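Local coordinates for protein putative beta-glucosidase (PDB 5WAB) that hydrolyses beta-glucosidic linkages as a family 3 glycoside hydrolase and probably also removes terminal alpha-L-arabinopyranosyl groups from ginsenoside Rb2, at residues Phe542-Ser547 with Gly649-Asp654; His567-Val572 with Ser615-Phe620; Ala581-Val586 with Phe605-Leu610; Glu643-Val648 with Val658-Leu663. All coordinates share one frame; numbering follows the deposited sequence.

Contact 1 of 4, residues Phe542-Ser547 with Gly649-Asp654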
# COMPACT_ATOMS: atom_id res chain seq x y z
N PHE A 542 -2.88 -13.97 -4.21
CA PHE A 542 -2.56 -12.60 -4.60
C PHE A 542 -3.06 -12.32 -6.01
O PHE A 542 -2.87 -13.14 -6.92
CB PHE A 542 -1.05 -12.39 -4.49
CG PHE A 542 -0.58 -11.07 -5.00
CD1 PHE A 542 -0.62 -9.94 -4.19
CD2 PHE A 542 -0.06 -10.95 -6.28
CE1 PHE A 542 -0.18 -8.72 -4.66
CE2 PHE A 542 0.38 -9.74 -6.76
CZ PHE A 542 0.32 -8.62 -5.94
N GLY A 543 -3.71 -11.18 -6.20
CA GLY A 543 -4.24 -10.80 -7.49
C GLY A 543 -5.56 -11.45 -7.87
O GLY A 543 -5.97 -11.35 -9.03
N PHE A 544 -6.24 -12.12 -6.94
CA PHE A 544 -7.49 -12.80 -7.25
C PHE A 544 -8.69 -11.88 -7.04
O PHE A 544 -8.69 -11.01 -6.16
CB PHE A 544 -7.66 -14.06 -6.39
CG PHE A 544 -8.99 -14.74 -6.57
CD1 PHE A 544 -9.19 -15.65 -7.60
CD2 PHE A 544 -10.05 -14.48 -5.71
CE1 PHE A 544 -10.42 -16.27 -7.77
CE2 PHE A 544 -11.27 -15.10 -5.88
CZ PHE A 544 -11.46 -16.00 -6.90
N GLY A 545 -9.72 -12.09 -7.86
CA GLY A 545 -10.95 -11.35 -7.72
C GLY A 545 -11.99 -11.74 -8.75
O GLY A 545 -11.66 -11.91 -9.93
N LEU A 546 -13.24 -11.89 -8.33
CA LEU A 546 -14.31 -12.22 -9.26
C LEU A 546 -15.01 -10.95 -9.73
O LEU A 546 -14.82 -9.86 -9.18
CB LEU A 546 -15.30 -13.18 -8.60
CG LEU A 546 -14.80 -14.57 -8.18
CD1 LEU A 546 -15.93 -15.36 -7.51
CD2 LEU A 546 -14.22 -15.36 -9.35
N SER A 547 -15.84 -11.10 -10.76
CA SER A 547 -16.57 -9.98 -11.34
C SER A 547 -17.92 -10.50 -11.81
O SER A 547 -18.16 -11.71 -11.89
CB SER A 547 -15.80 -9.32 -12.49
OG SER A 547 -15.93 -10.07 -13.69
N GLY A 649 -2.02 -13.36 -17.12
CA GLY A 649 -3.24 -13.87 -16.53
C GLY A 649 -4.00 -12.81 -15.78
O GLY A 649 -3.77 -11.61 -15.95
N THR A 650 -4.93 -13.27 -14.95
CA THR A 650 -5.76 -12.38 -14.15
C THR A 650 -5.58 -12.62 -12.66
O THR A 650 -6.34 -12.07 -11.85
CB THR A 650 -7.23 -12.55 -14.55
OG1 THR A 650 -7.61 -13.92 -14.43
CG2 THR A 650 -7.42 -12.11 -15.99
N SER A 651 -4.56 -13.39 -12.28
CA SER A 651 -4.28 -13.79 -10.91
C SER A 651 -2.92 -14.46 -10.90
O SER A 651 -2.46 -14.99 -11.91
CB SER A 651 -5.37 -14.72 -10.37
OG SER A 651 -5.03 -15.26 -9.11
N SER A 652 -2.29 -14.48 -9.71
CA SER A 652 -1.04 -15.21 -9.55
C SER A 652 -1.21 -16.72 -9.72
O SER A 652 -0.21 -17.42 -9.90
CB SER A 652 -0.42 -14.90 -8.19
OG SER A 652 -1.28 -15.33 -7.14
N ARG A 653 -2.44 -17.22 -9.66
CA ARG A 653 -2.73 -18.63 -9.89
C ARG A 653 -3.83 -18.79 -10.94
O ARG A 653 -4.55 -19.79 -10.94
CB ARG A 653 -3.11 -19.32 -8.58
CG ARG A 653 -2.04 -19.20 -7.50
CD ARG A 653 -2.32 -20.08 -6.31
NE ARG A 653 -1.26 -19.96 -5.31
CZ ARG A 653 -1.10 -20.80 -4.29
NH1 ARG A 653 -1.92 -21.83 -4.13
NH2 ARG A 653 -0.11 -20.61 -3.43
N ASP A 654 -3.97 -17.80 -11.83
CA ASP A 654 -4.88 -17.83 -12.98
C ASP A 654 -4.09 -17.31 -14.17
O ASP A 654 -4.25 -16.16 -14.58
CB ASP A 654 -6.15 -17.00 -12.75
CG ASP A 654 -7.14 -17.68 -11.84
OD1 ASP A 654 -7.75 -18.68 -12.28
OD2 ASP A 654 -7.32 -17.23 -10.68
O HOH W 1 -8.78 -12.62 -10.50
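Ser651 and Ser652 open a type I beta turn, running to Asp654, that meets Phe542, Gly543 and Phe544 in the loop 542-547. Two bonds from one serine grip Phe542 O. Ser652 N donates from 3.1 Å to Phe542 O, nearly along the C=O axis, while Ser652 OG reaches Phe542 O at 2.7 Å in the carbonyl plane, on a lone pair. The hydroxyl can do this because OG sits between its own backbone N and carbonyl carbon (chi1 62°). The turn connects strands 642-648 and 654-663 of the fibronectin type III-like domain, whereas 542-547 belongs to the family 3 C-terminal domain, so the contact is a seam between two domains. Ser651 OG accepts from Arg653 N at 3.3 Å in an almost straight bond (175°), which makes an ST turn at the start of the beta turn. The same OG lies 4.0 Å from Phe544 CB, beside the ring edge. With an alanine here, Arg653 N would probably lose its acceptor and a small gap would open next to Phe544. Asp654 also comes to the edge of the Phe544 ring, in its plane, with OD2 3.9 Å from CD1 and the carboxylate turned 30° from the ring. Farther along, a water accepts from Gly545 N at 2.9 Å and probably donates to Thr650 O at 2.8 Å, joining the backbones. Gly543 O and Thr650 O, both acceptors, face each other closely; the amide of Gln585 donates to Gly543 O, which should ease the opposition.

Contact 2 of 4, residues His567-Val572 with Ser615-Phe620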
# COMPACT_ATOMS: atom_id res chain seq x y z
N HIS A 567 9.04 -7.55 -24.58
CA HIS A 567 7.82 -6.78 -24.74
C HIS A 567 6.65 -7.75 -24.85
O HIS A 567 6.71 -8.73 -25.58
CB HIS A 567 7.89 -5.88 -25.97
CG HIS A 567 6.66 -5.05 -26.18
ND1 HIS A 567 5.73 -5.34 -27.16
CD2 HIS A 567 6.20 -3.95 -25.54
CE1 HIS A 567 4.75 -4.45 -27.10
NE2 HIS A 567 5.01 -3.60 -26.13
N VAL A 568 5.56 -7.43 -24.15
CA VAL A 568 4.41 -8.32 -24.06
C VAL A 568 3.23 -7.69 -24.79
O VAL A 568 2.96 -6.50 -24.63
CB VAL A 568 4.03 -8.61 -22.60
CG1 VAL A 568 2.95 -9.67 -22.56
CG2 VAL A 568 5.24 -9.06 -21.85
N THR A 569 2.53 -8.50 -25.57
CA THR A 569 1.35 -8.03 -26.27
C THR A 569 0.24 -9.05 -26.04
O THR A 569 0.48 -10.25 -26.17
CB THR A 569 1.69 -7.88 -27.74
OG1 THR A 569 2.94 -7.19 -27.83
CG2 THR A 569 0.60 -7.08 -28.53
N ALA A 570 -0.96 -8.58 -25.68
CA ALA A 570 -2.08 -9.47 -25.41
C ALA A 570 -3.40 -8.76 -25.68
O ALA A 570 -3.49 -7.53 -25.62
CB ALA A 570 -2.04 -9.97 -23.97
N THR A 571 -4.45 -9.56 -25.93
CA THR A 571 -5.81 -9.06 -26.11
C THR A 571 -6.71 -9.62 -25.02
O THR A 571 -6.73 -10.83 -24.78
CB THR A 571 -6.39 -9.48 -27.47
OG1 THR A 571 -5.60 -8.94 -28.53
CG2 THR A 571 -7.82 -8.94 -27.60
N VAL A 572 -7.48 -8.74 -24.38
CA VAL A 572 -8.45 -9.14 -23.37
C VAL A 572 -9.83 -8.76 -23.88
O VAL A 572 -10.02 -7.67 -24.45
CB VAL A 572 -8.15 -8.50 -22.00
CG1 VAL A 572 -7.99 -6.99 -22.14
CG2 VAL A 572 -9.22 -8.84 -20.98
N SER A 615 -13.31 -5.72 -26.89
CA SER A 615 -11.97 -6.25 -26.70
C SER A 615 -10.99 -5.09 -26.70
O SER A 615 -11.29 -4.00 -27.18
CB SER A 615 -11.59 -7.27 -27.78
OG SER A 615 -11.44 -6.63 -29.04
N ALA A 616 -9.81 -5.35 -26.15
CA ALA A 616 -8.78 -4.32 -26.07
C ALA A 616 -7.41 -4.96 -26.18
O ALA A 616 -7.16 -6.02 -25.59
CB ALA A 616 -8.88 -3.52 -24.77
N GLU A 617 -6.52 -4.30 -26.91
CA GLU A 617 -5.14 -4.75 -27.03
C GLU A 617 -4.28 -3.97 -26.05
O GLU A 617 -4.26 -2.73 -26.08
CB GLU A 617 -4.61 -4.57 -28.45
CG GLU A 617 -3.27 -5.21 -28.63
CD GLU A 617 -3.46 -6.68 -28.82
OE1 GLU A 617 -4.61 -7.10 -28.86
OE2 GLU A 617 -2.49 -7.43 -28.95
N ILE A 618 -3.56 -4.69 -25.19
CA ILE A 618 -2.76 -4.05 -24.16
C ILE A 618 -1.33 -4.57 -24.28
O ILE A 618 -1.09 -5.71 -24.68
CB ILE A 618 -3.30 -4.31 -22.74
CG1 ILE A 618 -3.61 -5.78 -22.54
CG2 ILE A 618 -4.57 -3.50 -22.51
CD1 ILE A 618 -3.99 -6.12 -21.13
N THR A 619 -0.37 -3.71 -23.92
CA THR A 619 1.04 -4.05 -24.02
C THR A 619 1.73 -3.82 -22.68
O THR A 619 1.32 -2.98 -21.89
CB THR A 619 1.76 -3.25 -25.12
OG1 THR A 619 1.66 -1.85 -24.83
CG2 THR A 619 1.16 -3.54 -26.49
N PHE A 620 2.81 -4.57 -22.46
CA PHE A 620 3.63 -4.45 -21.27
C PHE A 620 5.09 -4.37 -21.69
O PHE A 620 5.56 -5.19 -22.47
CB PHE A 620 3.44 -5.65 -20.33
CG PHE A 620 2.00 -5.90 -19.92
CD1 PHE A 620 1.49 -5.35 -18.75
CD2 PHE A 620 1.17 -6.70 -20.68
CE1 PHE A 620 0.18 -5.58 -18.37
CE2 PHE A 620 -0.13 -6.94 -20.31
CZ PHE A 620 -0.63 -6.39 -19.15
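Backbone hydrogen bonds form three reciprocal pairs along the antiparallel strands 567-572 and 615-620: Val568 with Phe620, Ala570 with Ile618, and Val572 with Ala616. The shortest is Val568 N to Phe620 O at 2.8 Å. All but Ala616 N to Val572 O are fairly straight, and Ile618 N meets Ala570 O at 2.9 Å with an angle of 172° at the hydrogen. In the answering bond of the first pair, Phe620 N stands 26° out of the carbonyl plane of Val568. Between these pairs lie the non-hydrogen-bonded pairs Thr569-Thr619 and Thr571-Glu617, where CA-H...O contacts add weak support, among them Thr619 CA to Val568 O at 3.2 Å.

Apolar contacts occupy the face bearing Val568, Ala570, Val572, Ala616, Ile618 and Phe620. Val568 CB packs at the edge of the Phe620 ring, 3.8 Å from Phe620 CB, and its CG1 reaches Phe620 CD2 at 3.9 Å. Val572 CG1 and Ile618 CD1 approach to 4.2 Å.

The other face carries Thr569, Thr571, Glu617 and Thr619. At its end the His567 ring, with CG anti to the backbone N (chi1 -179°), reaches obliquely across to the neighbouring strand, NE2 lying 3.4 Å from Thr619 CB. The modelled approach of the Glu617 carboxylate to Thr571 is implausibly short, so that pairing is doubtful.

Strand 551-560 continues the sheet beyond 566-574, and the apolar face packs on Val584, Val586 and Val608 of strands 580-590 and 601-610, as in the two-sheet sandwich of fibronectin type III-like domains.

Contact 3 of 4, residues Ala581-Val586 with Phe605-Leu610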
# COMPACT_ATOMS: atom_id res chain seq x y z
N ALA A 581 -14.69 -4.28 -15.54
CA ALA A 581 -13.26 -4.10 -15.72
C ALA A 581 -12.50 -5.37 -15.35
O ALA A 581 -12.88 -6.10 -14.43
CB ALA A 581 -12.74 -2.93 -14.88
N GLU A 582 -11.40 -5.61 -16.06
CA GLU A 582 -10.51 -6.74 -15.81
C GLU A 582 -9.09 -6.22 -15.65
O GLU A 582 -8.68 -5.30 -16.35
CB GLU A 582 -10.58 -7.76 -16.96
CG GLU A 582 -9.64 -8.95 -16.84
CD GLU A 582 -9.95 -9.84 -15.66
OE1 GLU A 582 -10.71 -10.82 -15.83
OE2 GLU A 582 -9.45 -9.55 -14.55
N THR A 583 -8.35 -6.82 -14.73
CA THR A 583 -6.97 -6.42 -14.47
C THR A 583 -6.04 -7.55 -14.91
O THR A 583 -5.91 -8.56 -14.22
CB THR A 583 -6.77 -6.09 -12.99
OG1 THR A 583 -7.61 -4.98 -12.65
CG2 THR A 583 -5.31 -5.72 -12.73
N VAL A 584 -5.39 -7.35 -16.05
CA VAL A 584 -4.44 -8.32 -16.58
C VAL A 584 -3.11 -8.16 -15.85
O VAL A 584 -2.65 -7.04 -15.62
CB VAL A 584 -4.27 -8.15 -18.09
CG1 VAL A 584 -3.25 -9.14 -18.64
CG2 VAL A 584 -5.61 -8.30 -18.80
N GLN A 585 -2.50 -9.28 -15.49
CA GLN A 585 -1.29 -9.29 -14.68
C GLN A 585 -0.20 -10.06 -15.40
O GLN A 585 -0.46 -11.10 -16.02
CB GLN A 585 -1.57 -9.91 -13.29
CG GLN A 585 -2.80 -9.32 -12.61
CD GLN A 585 -3.26 -10.08 -11.38
OE1 GLN A 585 -2.47 -10.76 -10.73
NE2 GLN A 585 -4.54 -9.95 -11.05
N VAL A 586 1.03 -9.55 -15.31
CA VAL A 586 2.19 -10.17 -15.94
C VAL A 586 3.17 -10.56 -14.85
O VAL A 586 3.54 -9.72 -14.01
CB VAL A 586 2.86 -9.23 -16.97
CG1 VAL A 586 4.15 -9.85 -17.50
CG2 VAL A 586 1.90 -8.92 -18.10
N PHE A 605 1.02 -4.72 -14.82
CA PHE A 605 -0.42 -4.92 -14.78
C PHE A 605 -1.11 -3.78 -15.49
O PHE A 605 -0.55 -2.69 -15.65
CB PHE A 605 -0.94 -5.07 -13.34
CG PHE A 605 -0.70 -3.86 -12.46
CD1 PHE A 605 -1.62 -2.83 -12.42
CD2 PHE A 605 0.44 -3.78 -11.67
CE1 PHE A 605 -1.40 -1.73 -11.60
CE2 PHE A 605 0.65 -2.68 -10.86
CZ PHE A 605 -0.27 -1.66 -10.82
N ARG A 606 -2.33 -4.06 -15.95
CA ARG A 606 -3.15 -3.08 -16.65
C ARG A 606 -4.62 -3.38 -16.39
O ARG A 606 -5.07 -4.50 -16.63
CB ARG A 606 -2.87 -3.10 -18.16
CG ARG A 606 -3.61 -2.00 -18.87
CD ARG A 606 -3.30 -0.60 -18.28
NE ARG A 606 -3.95 0.45 -19.06
CZ ARG A 606 -4.01 1.73 -18.69
NH1 ARG A 606 -3.47 2.12 -17.54
NH2 ARG A 606 -4.63 2.63 -19.45
N LYS A 607 -5.36 -2.40 -15.89
CA LYS A 607 -6.80 -2.52 -15.69
C LYS A 607 -7.50 -1.90 -16.90
O LYS A 607 -7.15 -0.80 -17.32
CB LYS A 607 -7.25 -1.84 -14.40
CG LYS A 607 -8.71 -2.15 -14.02
CD LYS A 607 -9.03 -1.62 -12.63
CE LYS A 607 -10.31 -2.21 -12.08
NZ LYS A 607 -10.49 -1.82 -10.66
N VAL A 608 -8.48 -2.62 -17.44
CA VAL A 608 -9.18 -2.22 -18.65
C VAL A 608 -10.68 -2.30 -18.40
O VAL A 608 -11.19 -3.34 -17.98
CB VAL A 608 -8.80 -3.10 -19.85
CG1 VAL A 608 -9.41 -2.55 -21.11
CG2 VAL A 608 -7.29 -3.20 -19.99
N PHE A 609 -11.38 -1.20 -18.66
CA PHE A 609 -12.83 -1.16 -18.58
C PHE A 609 -13.40 -1.49 -19.95
O PHE A 609 -13.09 -0.81 -20.94
CB PHE A 609 -13.29 0.23 -18.10
CG PHE A 609 -12.59 0.69 -16.84
CD1 PHE A 609 -11.33 1.28 -16.89
CD2 PHE A 609 -13.19 0.52 -15.60
CE1 PHE A 609 -10.69 1.69 -15.74
CE2 PHE A 609 -12.54 0.93 -14.43
CZ PHE A 609 -11.30 1.52 -14.51
N LEU A 610 -14.21 -2.54 -20.03
CA LEU A 610 -14.73 -3.04 -21.29
C LEU A 610 -16.24 -3.24 -21.20
O LEU A 610 -16.72 -3.88 -20.26
CB LEU A 610 -14.07 -4.37 -21.67
CG LEU A 610 -12.57 -4.34 -21.95
CD1 LEU A 610 -12.04 -5.76 -22.06
CD2 LEU A 610 -12.30 -3.57 -23.22
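The Phe609 ring meets Ala581 CB obliquely, with CD2 the nearest ring atom at 3.6 Å. At the opposite end, Phe605 presents its CB to Val584 O at 3.5 Å while its ring leaves the strand pair to make an edge-to-face stack with Trp81 and to touch Tyr130, Leu131 and His134 on helix 129-144. A third flat group, the Glu582 carboxylate, curls over to the amide of the next residue: OE2 uses its anti lone pair to accept from Thr583 N at 2.9 Å, and also forms a salt bridge with Lys493. These residues belong to the hairpin of strands 580-590 and 601-610, on the side of the fibronectin type III-like domain that faces the catalytic domains. Reciprocal backbone bonds join Glu582 with Val608 and Val584 with Arg606, the latter pair including Val584 N to Arg606 O at 2.9 Å, noticeably bent (143°). Lys607 leaves with CG anti to the backbone N (chi1 -170°) and stays extended, which carries its methylenes past Thr583 OG1, 3.3 Å from CG, and sets CE 3.8 Å from Ala581 CB. Beyond them NZ forms a salt bridge with Glu314 and hydrogen bonds with Ser491 OG and Ser80 O.

Contact 4 of 4, residues Glu643-Val648 with Val658-Leu663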
# COMPACT_ATOMS: atom_id res chain seq x y z
N GLU A 643 16.73 -18.67 -19.83
CA GLU A 643 15.33 -18.55 -20.22
C GLU A 643 14.51 -18.00 -19.07
O GLU A 643 14.72 -18.34 -17.90
CB GLU A 643 14.79 -19.90 -20.67
CG GLU A 643 15.64 -20.55 -21.73
CD GLU A 643 15.04 -21.84 -22.24
OE1 GLU A 643 14.40 -22.53 -21.43
OE2 GLU A 643 15.26 -22.18 -23.42
N TYR A 644 13.56 -17.13 -19.41
CA TYR A 644 12.63 -16.55 -18.46
C TYR A 644 11.23 -16.73 -19.01
O TYR A 644 10.98 -16.42 -20.18
CB TYR A 644 12.91 -15.06 -18.22
CG TYR A 644 14.25 -14.76 -17.60
CD1 TYR A 644 15.41 -14.74 -18.36
CD2 TYR A 644 14.36 -14.48 -16.24
CE1 TYR A 644 16.63 -14.46 -17.80
CE2 TYR A 644 15.59 -14.20 -15.67
CZ TYR A 644 16.71 -14.19 -16.46
OH TYR A 644 17.94 -13.92 -15.90
N THR A 645 10.33 -17.23 -18.18
CA THR A 645 8.95 -17.46 -18.60
C THR A 645 8.12 -16.23 -18.24
O THR A 645 8.10 -15.80 -17.08
CB THR A 645 8.37 -18.70 -17.94
OG1 THR A 645 9.04 -19.87 -18.41
CG2 THR A 645 6.89 -18.82 -18.27
N VAL A 646 7.47 -15.66 -19.25
CA VAL A 646 6.54 -14.55 -19.05
C VAL A 646 5.13 -15.14 -18.95
O VAL A 646 4.69 -15.84 -19.87
CB VAL A 646 6.63 -13.52 -20.18
CG1 VAL A 646 5.64 -12.40 -19.95
CG2 VAL A 646 8.04 -12.97 -20.26
N GLU A 647 4.46 -14.89 -17.84
CA GLU A 647 3.11 -15.38 -17.60
C GLU A 647 2.12 -14.23 -17.69
O GLU A 647 2.35 -13.15 -17.13
CB GLU A 647 3.01 -16.05 -16.22
CG GLU A 647 3.98 -17.21 -16.03
CD GLU A 647 4.06 -17.68 -14.59
OE1 GLU A 647 3.67 -16.91 -13.69
OE2 GLU A 647 4.53 -18.81 -14.36
N VAL A 648 1.00 -14.47 -18.37
CA VAL A 648 -0.06 -13.48 -18.53
C VAL A 648 -1.34 -14.09 -17.99
O VAL A 648 -1.69 -15.22 -18.34
CB VAL A 648 -0.23 -13.05 -20.00
CG1 VAL A 648 -1.30 -11.99 -20.12
CG2 VAL A 648 1.09 -12.56 -20.56
N VAL A 658 1.48 -18.37 -21.49
CA VAL A 658 2.89 -18.20 -21.14
C VAL A 658 3.70 -18.22 -22.42
O VAL A 658 3.25 -18.68 -23.47
CB VAL A 658 3.39 -19.28 -20.16
CG1 VAL A 658 2.61 -19.23 -18.86
CG2 VAL A 658 3.32 -20.66 -20.79
N ALA A 659 4.91 -17.67 -22.33
CA ALA A 659 5.86 -17.67 -23.44
C ALA A 659 7.25 -17.52 -22.86
O ALA A 659 7.45 -16.82 -21.87
CB ALA A 659 5.56 -16.55 -24.43
N VAL A 660 8.22 -18.18 -23.49
CA VAL A 660 9.59 -18.24 -22.99
C VAL A 660 10.44 -17.27 -23.80
O VAL A 660 10.38 -17.25 -25.04
CB VAL A 660 10.15 -19.67 -23.07
CG1 VAL A 660 11.62 -19.69 -22.66
CG2 VAL A 660 9.33 -20.60 -22.20
N VAL A 661 11.21 -16.44 -23.11
CA VAL A 661 12.22 -15.60 -23.74
C VAL A 661 13.58 -15.97 -23.18
O VAL A 661 13.72 -16.36 -22.02
CB VAL A 661 11.93 -14.10 -23.55
CG1 VAL A 661 10.63 -13.75 -24.20
CG2 VAL A 661 11.88 -13.74 -22.07
N THR A 662 14.59 -15.86 -24.03
CA THR A 662 15.97 -16.16 -23.67
C THR A 662 16.77 -14.85 -23.70
O THR A 662 16.84 -14.18 -24.73
CB THR A 662 16.57 -17.18 -24.64
OG1 THR A 662 15.73 -18.34 -24.67
CG2 THR A 662 17.96 -17.59 -24.18
N LEU A 663 17.34 -14.49 -22.56
CA LEU A 663 18.11 -13.26 -22.44
C LEU A 663 19.61 -13.54 -22.46
O LEU A 663 20.05 -14.66 -22.18
CB LEU A 663 17.73 -12.52 -21.15
CG LEU A 663 16.24 -12.24 -20.97
CD1 LEU A 663 16.03 -11.39 -19.73
CD2 LEU A 663 15.65 -11.56 -22.20
O HOH W 2 17.31 -20.93 -24.72
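Tyr644 and Leu663 cross at about a right angle at the end of the hairpin of strands 642-648 and 654-663 away from its turn. The tyrosine begins with CB 4.2 Å from Val661 CG2. CG then stands anti to the carbonyl carbon (chi1 -64°), which brings the CD1-CE1 side of the ring against Leu663, obliquely: CD1 and CE1 each lie 3.7 Å from Leu663 CD1, and the leucine CG packs nearly as close. Val661 O sits at the ring edge. At the tip, OH hydrogen-bonds to Glu640 O, while Phe627 stacks edge-to-face with the ring. Were this side chain cut back to alanine, Leu663 would probably lose its cross-strand partner and Glu640 O the phenol.

In the backbone, Tyr644 N donates to Val661 O at 2.7 Å, nearly straight, and Val661 N answers to Tyr644 O. Val646 and Ala659 repeat the exchange, more bent in the return bond from Ala659 N to Val646 O (147°). Val646 CG2 and Val661 CG2 extend the apolar face, which packs on Val558 of strand 551-560.

The opposite face mixes methyls with polar groups. Val660 CG1 rests 3.7 Å from Glu643 CB, and Val658 CG1 lies 3.7 Å from Glu647 CG, the two side chains running side by side. Glu647 OE1 goes on to His600 ND1. A water donates to Glu643 OE2 at 2.7 Å and hydrogen-bonds with Thr662 OG1 at 3.0 Å, linking a pair whose own oxygens are too far apart to bond. Such chemistry implies a two-faced hairpin, apolar toward the sandwich interior and hydrated at least around Glu643 and Thr662.

Overall arrangement
Contacts 2, 3 and 4 are antiparallel strand pairs within the fibronectin type III-like sandwich, whereas contact 1 joins that domain to the preceding one through a turn and a loop. Contact 2 lies in one sheet; contacts 3 and 4 share the other, where strands 580-590 and 642-648 are neighbours. Between the sheets, Val568, Ile618 and Phe620 meet Val584, Val586, Val646 and Val648. Contact 3 is the most buried, and its charged ends find partners in other parts of the enzyme, while contacts 2 and 4 each expose a more polar face. Contact 1 relies on serine and water-mediated bonds and adjoins contact 3 through Gln585, their centres about 10 Å apart.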